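Local coordinates for dihydroorotase (Saccharomyces cerevisiae S288C, PDB 6L0A), which catalyses the zinc-dependent, reversible interconversion of N-carbamoyl-L-aspartate and dihydroorotate, the third step of de novo pyrimidine synthesis, at residues 17-31 / 57-70. Residues are numbered along the deposited sequence; the frame is centred on the assembly and turned at random.
Sequences VREGAMCELVTPKIR and YKKTLQKLAPKTTF. With LMR ((2S)-2-hydroxybutanedioic acid), chain M.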
loop_
_atom_site.group_PDB
_atom_site.type_symbol
_atom_site.label_atom_id
_atom_site.label_comp_id
_atom_site.label_asym_id
_atom_site.label_seq_id
_atom_site.Cartn_x
_atom_site.Cartn_y
_atom_site.Cartn_z
ATOM N N VAL C 17 -9.794 -11.060 -19.732
ATOM C CA VAL C 17 -9.759 -12.517 -19.836
ATOM C C VAL C 17 -8.436 -13.043 -20.367
ATOM O O VAL C 17 -8.292 -14.259 -20.530
ATOM C CB VAL C 17 -10.922 -13.077 -20.687
ATOM C CG1 VAL C 17 -12.270 -12.854 -19.992
ATOM C CG2 VAL C 17 -10.900 -12.476 -22.082
ATOM N N ARG C 18 -7.463 -12.175 -20.641
ATOM C CA ARG C 18 -6.090 -12.602 -20.970
ATOM C C ARG C 18 -6.112 -13.466 -22.242
ATOM O O ARG C 18 -6.952 -13.270 -23.133
ATOM C CB ARG C 18 -5.443 -13.293 -19.766
ATOM C CG ARG C 18 -5.655 -12.612 -18.418
ATOM C CD ARG C 18 -4.995 -11.248 -18.371
ATOM N NE ARG C 18 -4.917 -10.777 -16.988
ATOM C CZ ARG C 18 -4.770 -9.503 -16.639
ATOM N NH1 ARG C 18 -4.679 -8.554 -17.572
ATOM N NH2 ARG C 18 -4.723 -9.182 -15.351
ATOM N N GLU C 19 -5.171 -14.415 -22.339
ATOM C CA GLU C 19 -5.034 -15.291 -23.501
ATOM C C GLU C 19 -4.678 -16.700 -23.025
ATOM O O GLU C 19 -4.550 -16.958 -21.824
ATOM C CB GLU C 19 -3.985 -14.747 -24.478
ATOM C CG GLU C 19 -4.434 -13.513 -25.264
ATOM C CD GLU C 19 -3.549 -13.220 -26.468
ATOM O OE1 GLU C 19 -2.524 -12.511 -26.309
ATOM O OE2 GLU C 19 -3.880 -13.698 -27.578
ATOM N N GLY C 20 -4.545 -17.628 -23.977
ATOM C CA GLY C 20 -4.055 -18.967 -23.657
ATOM C C GLY C 20 -4.841 -19.675 -22.569
ATOM O O GLY C 20 -6.071 -19.582 -22.485
ATOM N N ALA C 21 -4.114 -20.399 -21.713
ATOM C CA ALA C 21 -4.761 -21.208 -20.682
ATOM C C ALA C 21 -5.526 -20.351 -19.686
ATOM O O ALA C 21 -6.595 -20.751 -19.207
ATOM C CB ALA C 21 -3.725 -22.065 -19.946
ATOM N N MET C 22 -4.988 -19.179 -19.334
ATOM C CA MET C 22 -5.710 -18.306 -18.417
ATOM C C MET C 22 -7.067 -17.933 -18.998
ATOM O O MET C 22 -8.078 -17.941 -18.288
ATOM C CB MET C 22 -4.883 -17.055 -18.115
ATOM C CG MET C 22 -5.576 -16.080 -17.168
ATOM S SD MET C 22 -5.810 -16.788 -15.532
ATOM C CE MET C 22 -4.219 -16.392 -14.760
ATOM N N CYS C 23 -7.097 -17.627 -20.297
ATOM C CA CYS C 23 -8.343 -17.283 -20.976
ATOM C C CYS C 23 -9.332 -18.441 -20.956
ATOM O O CYS C 23 -10.537 -18.236 -20.783
ATOM C CB CYS C 23 -8.044 -16.869 -22.414
ATOM S SG CYS C 23 -9.463 -16.219 -23.328
ATOM N N GLU C 24 -8.845 -19.663 -21.166
ATOM C CA GLU C 24 -9.722 -20.827 -21.107
ATOM C C GLU C 24 -10.312 -21.013 -19.718
ATOM O O GLU C 24 -11.460 -21.451 -19.581
ATOM C CB GLU C 24 -8.948 -22.073 -21.535
ATOM C CG GLU C 24 -8.375 -21.954 -22.939
ATOM C CD GLU C 24 -7.759 -23.245 -23.430
ATOM O OE1 GLU C 24 -7.747 -24.234 -22.662
ATOM O OE2 GLU C 24 -7.289 -23.267 -24.589
ATOM N N LEU C 25 -9.548 -20.675 -18.677
ATOM C CA LEU C 25 -10.068 -20.785 -17.322
ATOM C C LEU C 25 -11.129 -19.728 -17.053
ATOM O O LEU C 25 -12.197 -20.029 -16.518
ATOM C CB LEU C 25 -8.915 -20.668 -16.319
ATOM C CG LEU C 25 -9.198 -20.613 -14.817
ATOM C CD1 LEU C 25 -10.071 -21.770 -14.349
ATOM C CD2 LEU C 25 -7.876 -20.605 -14.063
ATOM N N VAL C 26 -10.861 -18.486 -17.445
ATOM C CA VAL C 26 -11.608 -17.354 -16.911
ATOM C C VAL C 26 -12.827 -16.993 -17.752
ATOM O O VAL C 26 -13.834 -16.549 -17.204
ATOM C CB VAL C 26 -10.654 -16.158 -16.765
ATOM C CG1 VAL C 26 -11.426 -14.866 -16.539
ATOM C CG2 VAL C 26 -9.692 -16.429 -15.612
ATOM N N THR C 27 -12.755 -17.160 -19.066
ATOM C CA THR C 27 -13.861 -16.729 -19.917
ATOM C C THR C 27 -15.180 -17.407 -19.572
ATOM O O THR C 27 -16.208 -16.706 -19.538
ATOM C CB THR C 27 -13.495 -16.939 -21.393
ATOM O OG1 THR C 27 -12.314 -16.192 -21.698
ATOM C CG2 THR C 27 -14.637 -16.458 -22.306
ATOM N N PRO C 28 -15.236 -18.709 -19.270
ATOM C CA PRO C 28 -16.507 -19.286 -18.794
ATOM C C PRO C 28 -16.990 -18.695 -17.482
ATOM O O PRO C 28 -18.197 -18.745 -17.209
ATOM C CB PRO C 28 -16.189 -20.784 -18.654
ATOM C CG PRO C 28 -15.013 -21.022 -19.541
ATOM C CD PRO C 28 -14.198 -19.743 -19.434
ATOM N N LYS C 29 -16.093 -18.141 -16.654
ATOM C CA LYS C 29 -16.508 -17.584 -15.373
ATOM C C LYS C 29 -17.295 -16.288 -15.509
ATOM O O LYS C 29 -17.914 -15.857 -14.528
ATOM C CB LYS C 29 -15.284 -17.344 -14.477
ATOM C CG LYS C 29 -14.350 -18.542 -14.380
ATOM C CD LYS C 29 -15.037 -19.671 -13.615
ATOM C CE LYS C 29 -14.058 -20.787 -13.279
ATOM N NZ LYS C 29 -13.607 -21.480 -14.513
ATOM N N ILE C 30 -17.273 -15.639 -16.679
ATOM C CA ILE C 30 -18.143 -14.487 -16.883
ATOM C C ILE C 30 -19.591 -14.892 -16.639
ATOM O O ILE C 30 -20.285 -14.314 -15.795
ATOM C CB ILE C 30 -17.938 -13.897 -18.290
ATOM C CG1 ILE C 30 -16.474 -13.453 -18.472
ATOM C CG2 ILE C 30 -18.896 -12.740 -18.520
ATOM C CD1 ILE C 30 -16.066 -13.133 -19.919
ATOM N N ARG C 31 -20.043 -15.941 -17.330
ATOM C CA ARG C 31 -21.398 -16.442 -17.111
ATOM C C ARG C 31 -21.588 -16.953 -15.687
ATOM O O ARG C 31 -22.608 -16.662 -15.052
ATOM C CB ARG C 31 -21.729 -17.544 -18.120
ATOM C CG ARG C 31 -23.239 -17.828 -18.196
ATOM C CD ARG C 31 -23.575 -18.804 -19.303
ATOM N NE ARG C 31 -24.803 -19.541 -19.011
ATOM C CZ ARG C 31 -26.014 -19.202 -19.446
ATOM N NH1 ARG C 31 -26.190 -18.135 -20.214
ATOM N NH2 ARG C 31 -27.057 -19.950 -19.122
ATOM N N TYR C 57 -9.627 -12.558 -31.766
ATOM C CA TYR C 57 -9.803 -12.631 -30.314
ATOM C C TYR C 57 -11.262 -12.887 -29.961
ATOM O O TYR C 57 -11.572 -13.791 -29.177
ATOM C CB TYR C 57 -9.310 -11.338 -29.654
ATOM C CG TYR C 57 -9.094 -11.384 -28.147
ATOM C CD1 TYR C 57 -8.605 -12.523 -27.508
ATOM C CD2 TYR C 57 -9.328 -10.258 -27.374
ATOM C CE1 TYR C 57 -8.381 -12.532 -26.126
ATOM C CE2 TYR C 57 -9.110 -10.251 -26.015
ATOM C CZ TYR C 57 -8.642 -11.384 -25.389
ATOM O OH TYR C 57 -8.434 -11.346 -24.035
ATOM N N LYS C 58 -12.182 -12.106 -30.543
ATOM C CA LYS C 58 -13.603 -12.325 -30.256
ATOM C C LYS C 58 -14.027 -13.743 -30.621
ATOM O O LYS C 58 -14.799 -14.377 -29.888
ATOM C CB LYS C 58 -14.471 -11.307 -31.002
ATOM C CG LYS C 58 -15.954 -11.350 -30.587
ATOM C CD LYS C 58 -16.766 -10.266 -31.299
ATOM C CE LYS C 58 -18.238 -10.326 -30.900
ATOM N NZ LYS C 58 -19.054 -9.261 -31.560
ATOM N N LYS C 59 -13.533 -14.260 -31.747
ATOM C CA LYS C 59 -13.905 -15.612 -32.149
ATOM C C LYS C 59 -13.444 -16.634 -31.117
ATOM O O LYS C 59 -14.174 -17.575 -30.794
ATOM C CB LYS C 59 -13.324 -15.923 -33.531
ATOM C CG LYS C 59 -14.046 -15.205 -34.671
ATOM C CD LYS C 59 -14.217 -16.090 -35.914
ATOM C CE LYS C 59 -15.612 -16.728 -35.968
ATOM N NZ LYS C 59 -16.621 -15.879 -36.675
ATOM N N THR C 60 -12.246 -16.434 -30.562
ATOM C CA THR C 60 -11.744 -17.324 -29.523
ATOM C C THR C 60 -12.644 -17.292 -28.303
ATOM O O THR C 60 -12.999 -18.339 -27.746
ATOM C CB THR C 60 -10.310 -16.932 -29.147
ATOM O OG1 THR C 60 -9.457 -17.138 -30.273
ATOM C CG2 THR C 60 -9.802 -17.769 -27.960
ATOM N N LEU C 61 -13.034 -16.088 -27.879
ATOM C CA LEU C 61 -13.869 -15.959 -26.694
ATOM C C LEU C 61 -15.247 -16.567 -26.922
ATOM O O LEU C 61 -15.788 -17.237 -26.033
ATOM C CB LEU C 61 -13.999 -14.488 -26.294
ATOM C CG LEU C 61 -12.731 -13.670 -26.041
ATOM C CD1 LEU C 61 -13.108 -12.353 -25.353
ATOM C CD2 LEU C 61 -11.753 -14.457 -25.194
ATOM N N GLN C 62 -15.832 -16.344 -28.104
ATOM C CA GLN C 62 -17.163 -16.884 -28.367
ATOM C C GLN C 62 -17.164 -18.404 -28.365
ATOM O O GLN C 62 -18.151 -19.018 -27.957
ATOM C CB GLN C 62 -17.705 -16.370 -29.703
ATOM C CG GLN C 62 -18.307 -14.986 -29.630
ATOM C CD GLN C 62 -19.662 -14.940 -28.933
ATOM O OE1 GLN C 62 -19.978 -15.752 -28.041
ATOM N NE2 GLN C 62 -20.466 -13.965 -29.321
ATOM N N LYS C 63 -16.068 -19.026 -28.810
ATOM C CA LYS C 63 -15.965 -20.480 -28.749
ATOM C C LYS C 63 -15.944 -20.970 -27.305
ATOM O O LYS C 63 -16.583 -21.978 -26.975
ATOM C CB LYS C 63 -14.718 -20.943 -29.498
ATOM C CG LYS C 63 -14.639 -22.440 -29.745
ATOM C CD LYS C 63 -13.416 -22.780 -30.592
ATOM C CE LYS C 63 -13.566 -24.133 -31.279
ATOM N NZ LYS C 63 -14.473 -25.036 -30.518
ATOM N N LEU C 64 -15.235 -20.255 -26.424
ATOM C CA LEU C 64 -15.133 -20.670 -25.031
ATOM C C LEU C 64 -16.422 -20.426 -24.263
ATOM O O LEU C 64 -16.657 -21.075 -23.238
ATOM C CB LEU C 64 -13.982 -19.931 -24.342
ATOM C CG LEU C 64 -12.572 -20.162 -24.884
ATOM C CD1 LEU C 64 -11.613 -19.127 -24.326
ATOM C CD2 LEU C 64 -12.125 -21.555 -24.498
ATOM N N ALA C 65 -17.247 -19.478 -24.713
ATOM C CA ALA C 65 -18.459 -19.091 -23.991
ATOM C C ALA C 65 -19.509 -18.665 -25.000
ATOM O O ALA C 65 -19.725 -17.471 -25.236
ATOM C CB ALA C 65 -18.186 -17.963 -22.989
ATOM N N PRO C 66 -20.194 -19.629 -25.627
ATOM C CA PRO C 66 -21.125 -19.272 -26.707
ATOM C C PRO C 66 -22.325 -18.465 -26.249
ATOM O O PRO C 66 -22.980 -17.849 -27.098
ATOM C CB PRO C 66 -21.547 -20.636 -27.282
ATOM C CG PRO C 66 -20.459 -21.582 -26.867
ATOM C CD PRO C 66 -20.007 -21.085 -25.513
ATOM N N LYS C 67 -22.648 -18.429 -24.955
ATOM C CA LYS C 67 -23.807 -17.674 -24.495
ATOM C C LYS C 67 -23.459 -16.288 -23.964
ATOM O O LYS C 67 -24.360 -15.561 -23.533
ATOM C CB LYS C 67 -24.561 -18.466 -23.421
ATOM C CG LYS C 67 -24.931 -19.881 -23.872
ATOM C CD LYS C 67 -25.703 -20.634 -22.797
ATOM C CE LYS C 67 -25.932 -22.086 -23.220
ATOM N NZ LYS C 67 -26.781 -22.832 -22.251
ATOM N N THR C 68 -22.187 -15.904 -23.989
ATOM C CA THR C 68 -21.746 -14.601 -23.503
ATOM C C THR C 68 -21.658 -13.611 -24.659
ATOM O O THR C 68 -21.172 -13.945 -25.741
ATOM C CB THR C 68 -20.391 -14.741 -22.812
ATOM O OG1 THR C 68 -20.545 -15.627 -21.699
ATOM C CG2 THR C 68 -19.883 -13.402 -22.318
ATOM N N THR C 69 -22.154 -12.403 -24.430
ATOM C CA THR C 69 -22.119 -11.341 -25.430
ATOM C C THR C 69 -20.855 -10.519 -25.223
ATOM O O THR C 69 -20.664 -9.946 -24.150
ATOM C CB THR C 69 -23.359 -10.465 -25.305
ATOM O OG1 THR C 69 -24.516 -11.266 -25.613
ATOM C CG2 THR C 69 -23.273 -9.258 -26.241
ATOM N N PHE C 70 -20.002 -10.462 -26.245
ATOM C CA PHE C 70 -18.675 -9.861 -26.137
ATOM C C PHE C 70 -18.644 -8.545 -26.902
ATOM O O PHE C 70 -18.889 -8.526 -28.110
ATOM C CB PHE C 70 -17.609 -10.804 -26.686
ATOM C CG PHE C 70 -17.359 -11.992 -25.819
ATOM C CD1 PHE C 70 -16.742 -11.841 -24.588
ATOM C CD2 PHE C 70 -17.761 -13.260 -26.217
ATOM C CE1 PHE C 70 -16.514 -12.927 -23.766
ATOM C CE2 PHE C 70 -17.546 -14.365 -25.393
ATOM C CZ PHE C 70 -16.918 -14.201 -24.168
HETATM C C1 LMR M . -5.851 -2.405 -14.511
HETATM O O1A LMR M . -7.058 -2.283 -14.853
HETATM O O1B LMR M . -5.272 -1.371 -14.117
HETATM C C2 LMR M . -5.083 -3.746 -14.573
HETATM O O2 LMR M . -4.615 -4.246 -13.336
HETATM C C3 LMR M . -5.996 -4.846 -15.002
HETATM C C4 LMR M . -4.984 -5.826 -15.547
HETATM O O4A LMR M . -4.144 -6.436 -14.798
HETATM O O4B LMR M . -5.042 -5.955 -16.777
HETATM O O HOH W 1 -8.962 -9.316 -22.191
HETATM O O HOH W 2 -18.929 -17.014 -19.852
HETATM O O HOH W 3 -25.405 -15.467 -21.010
#
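The one direct hydrogen bond between 17-31 and 57-70 joins Tyr-57 to the loop ahead of helix 20-31. Tyr-57 OH donates to Arg-18 O at 2.6 Å. The bond comes in at the ring edge, almost within the ring plane, and the donor is tilted 16° from the carbonyl plane. Water 1 also lies at this edge; it donates to Tyr-57 OH and accepts from Val-17 N. The Tyr-57 side chain leaves with CG anti to the backbone N (chi1 -165°), which carries the hydroxyl across to the loop. A phenylalanine here would probably leave Arg-18 O without its Tyr-57 donor and water 1 with Val-17 N but no hydroxyl to bond, removing the direct hydrogen bond that ties the loop to helix 57-64.

Apolar packing fills the middle. Leu-61 CD2 touches Cys-23 SG at 3.4 Å and also meets Val-17 CG2. Leu-64 CD1 touches the same sulfur. Thr-27 turns OG1 back to Cys-23 O (2.9 Å), which Thr-27 N reaches from the opposite face. Its methyl CG2 is thereby directed at Ala-65 CB and Phe-70 CZ, the latter at 3.7 Å. Ile-30 CD1 meets the edge of the Phe-70 ring.

Water-mediated and charged side-chain contacts close the far end. Water 2 links Thr-27 O and Arg-31 N to Thr-68 OG1. Lys-67 CD sits over the centre of one guanidinium face of Arg-31, 3.6 Å above the plane. The two cationic groups are close, but Arg-31 NH2 has a salt bridge to Asp-323.

On the pocket side, Arg-18 grips one malate carboxylate with two bonds, NH1 to O4B at 2.7 Å and NH2 to O4A at 2.9 Å. Segments 20-31 and 57-64 of the two helices cross at -64°. The helices follow strands 11-15 and 37-40, neighbours in a parallel sheet, as successive beta-alpha units of the amidohydrolase TIM barrel.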